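Local coordinates for protein gamma-glutamyltranspeptidase (Klebsiella pneumoniae subsp. pneumoniae, PDB 5HFT) that catalyses the conversion of oxamate to oxalate in the uric acid degradation pathway, at residues Glu149-Ala152 and Asp153-Ala157. Residues are numbered along the deposited sequence; the frame is centred on the assembly and turned at random.
Sequences EVLA and DFSEA
Leu-151 and Ser-155 face each other across the bend that carries the chain out of the short strand 150-151. The touch is a light one: methyl CD1 of Leu-151 rests 4.0 Å from OG of Ser-155, an apolar branch laid against a hydroxyl. In Leu-151, CG stands opposite the carbonyl carbon (chi1 -58°), which sends the branched end along the inside of the bend. In Ser-155 the hydroxyl swings away from its own backbone N (chi1 171°) and reaches forward along the chain, where OG accepts a hydrogen bond from N of Ala-157 at 3.1 Å and 161°. That closes an ST turn. Between the two residues, O of Ala-152 lies 4.1 Å from N of Ser-155, too long for a bond; that N-H is taken instead by the carboxylate of Glu-130. Leu-151 bonds through its backbone to Leu-129 in the small parallel sheet, and Ala-152 to Gly-131 just beyond it. The bend lies at the surface, with the side chain of Ser-155 about 8 Å from Gly-84, which is inferred to bind substrate. With one light methyl-to-hydroxyl touch across it, the bend is probably held more by the Glu-130 carboxylate, the strand pairing and the ST turn than by side-chain packing.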
ATOM      1  N   GLU C 149      21.922  20.090   4.765  1.00 61.52           N
ATOM      2  CA  GLU C 149      20.797  20.610   4.000  1.00 58.36           C
ATOM      3  C   GLU C 149      20.634  19.786   2.751  1.00 56.76           C
ATOM      4  O   GLU C 149      19.528  19.559   2.273  1.00 62.38           O
ATOM      5  CB  GLU C 149      21.000  22.088   3.631  1.00 55.97           C
ATOM      6  CG  GLU C 149      19.956  22.634   2.651  1.00 53.15           C
ATOM      7  CD  GLU C 149      19.464  24.035   3.014  1.00 57.28           C
ATOM      8  OE1 GLU C 149      18.995  24.752   2.104  1.00 57.66           O
ATOM      9  OE2 GLU C 149      19.539  24.420   4.202  1.00 52.65           O
ATOM     10  N   VAL C 150      21.768  19.329   2.237  1.00 54.93           N
ATOM     11  CA  VAL C 150      21.872  18.721   0.919  1.00 53.88           C
ATOM     12  C   VAL C 150      22.313  17.276   1.107  1.00 59.57           C
ATOM     13  O   VAL C 150      23.404  17.023   1.636  1.00 61.86           O
ATOM     14  CB  VAL C 150      22.855  19.483   0.025  1.00 51.86           C
ATOM     15  CG1 VAL C 150      22.624  19.110  -1.419  1.00 59.03           C
ATOM     16  CG2 VAL C 150      22.722  20.987   0.238  1.00 46.03           C
ATOM     17  N   LEU C 151      21.458  16.332   0.720  1.00 56.35           N
ATOM     18  CA  LEU C 151      21.665  14.939   1.081  1.00 52.86           C
ATOM     19  C   LEU C 151      22.394  14.224  -0.055  1.00 56.10           C
ATOM     20  O   LEU C 151      22.896  14.850  -0.993  1.00 60.78           O
ATOM     21  CB  LEU C 151      20.330  14.269   1.395  1.00 48.87           C
ATOM     22  CG  LEU C 151      19.513  14.905   2.520  1.00 53.98           C
ATOM     23  CD1 LEU C 151      18.105  14.335   2.538  1.00 54.21           C
ATOM     24  CD2 LEU C 151      20.197  14.720   3.864  1.00 51.15           C
ATOM     25  N   ALA C 152      22.488  12.900   0.030  1.00 56.17           N
ATOM     26  CA  ALA C 152      23.123  12.154  -1.043  1.00 60.86           C
ATOM     27  C   ALA C 152      22.326  12.332  -2.336  1.00 57.57           C
ATOM     28  O   ALA C 152      21.169  12.762  -2.329  1.00 55.10           O
ATOM     29  CB  ALA C 152      23.252  10.671  -0.672  1.00 58.57           C
ATOM     30  N   ASP C 153      22.962  11.994  -3.460  1.00 59.27           N
ATOM     31  CA  ASP C 153      22.310  12.186  -4.749  1.00 55.41           C
ATOM     32  C   ASP C 153      21.015  11.393  -4.859  1.00 55.04           C
ATOM     33  O   ASP C 153      20.140  11.768  -5.646  1.00 59.25           O
ATOM     34  CB  ASP C 153      23.265  11.829  -5.890  1.00 53.15           C
ATOM     35  CG  ASP C 153      24.178  12.986  -6.274  1.00 53.93           C
ATOM     36  OD1 ASP C 153      25.191  13.222  -5.592  1.00 51.84           O
ATOM     37  OD2 ASP C 153      23.884  13.664  -7.275  1.00 62.05           O
ATOM     38  N   PHE C 154      20.859  10.328  -4.072  1.00 54.31           N
ATOM     39  CA  PHE C 154      19.661   9.485  -4.094  1.00 53.32           C
ATOM     40  C   PHE C 154      19.392   9.032  -2.663  1.00 52.94           C
ATOM     41  O   PHE C 154      20.013   8.081  -2.183  1.00 58.54           O
ATOM     42  CB  PHE C 154      19.823   8.287  -5.027  1.00 49.77           C
ATOM     43  CG  PHE C 154      19.788   8.637  -6.493  1.00 51.77           C
ATOM     44  CD1 PHE C 154      20.891   9.182  -7.125  1.00 55.09           C
ATOM     45  CD2 PHE C 154      18.655   8.389  -7.247  1.00 50.58           C
ATOM     46  CE1 PHE C 154      20.849   9.504  -8.473  1.00 53.93           C
ATOM     47  CE2 PHE C 154      18.616   8.697  -8.600  1.00 49.46           C
ATOM     48  CZ  PHE C 154      19.713   9.257  -9.210  1.00 46.47           C
ATOM     49  N   SER C 155      18.476   9.713  -1.986  1.00 53.39           N
ATOM     50  CA  SER C 155      18.181   9.437  -0.584  1.00 56.12           C
ATOM     51  C   SER C 155      16.885   8.649  -0.461  1.00 53.76           C
ATOM     52  O   SER C 155      15.888   8.974  -1.113  1.00 54.86           O
ATOM     53  CB  SER C 155      18.075  10.728   0.229  1.00 55.68           C
ATOM     54  OG  SER C 155      17.578  10.455   1.526  1.00 59.20           O
ATOM     55  N   GLU C 156      16.910   7.605   0.367  1.00 51.88           N
ATOM     56  CA  GLU C 156      15.714   6.823   0.644  1.00 51.61           C
ATOM     57  C   GLU C 156      14.656   7.622   1.391  1.00 55.17           C
ATOM     58  O   GLU C 156      13.532   7.129   1.554  1.00 54.11           O
ATOM     59  CB  GLU C 156      16.085   5.569   1.443  1.00 57.18           C
ATOM     60  N   ALA C 157      14.992   8.838   1.844  1.00 56.12           N
ATOM     61  CA  ALA C 157      14.060   9.710   2.552  1.00 53.88           C
ATOM     62  C   ALA C 157      13.179  10.543   1.624  1.00 54.60           C
ATOM     63  O   ALA C 157      12.161  11.075   2.086  1.00 54.91           O
ATOM     64  CB  ALA C 157      14.839  10.629   3.496  1.00 53.31           C
TER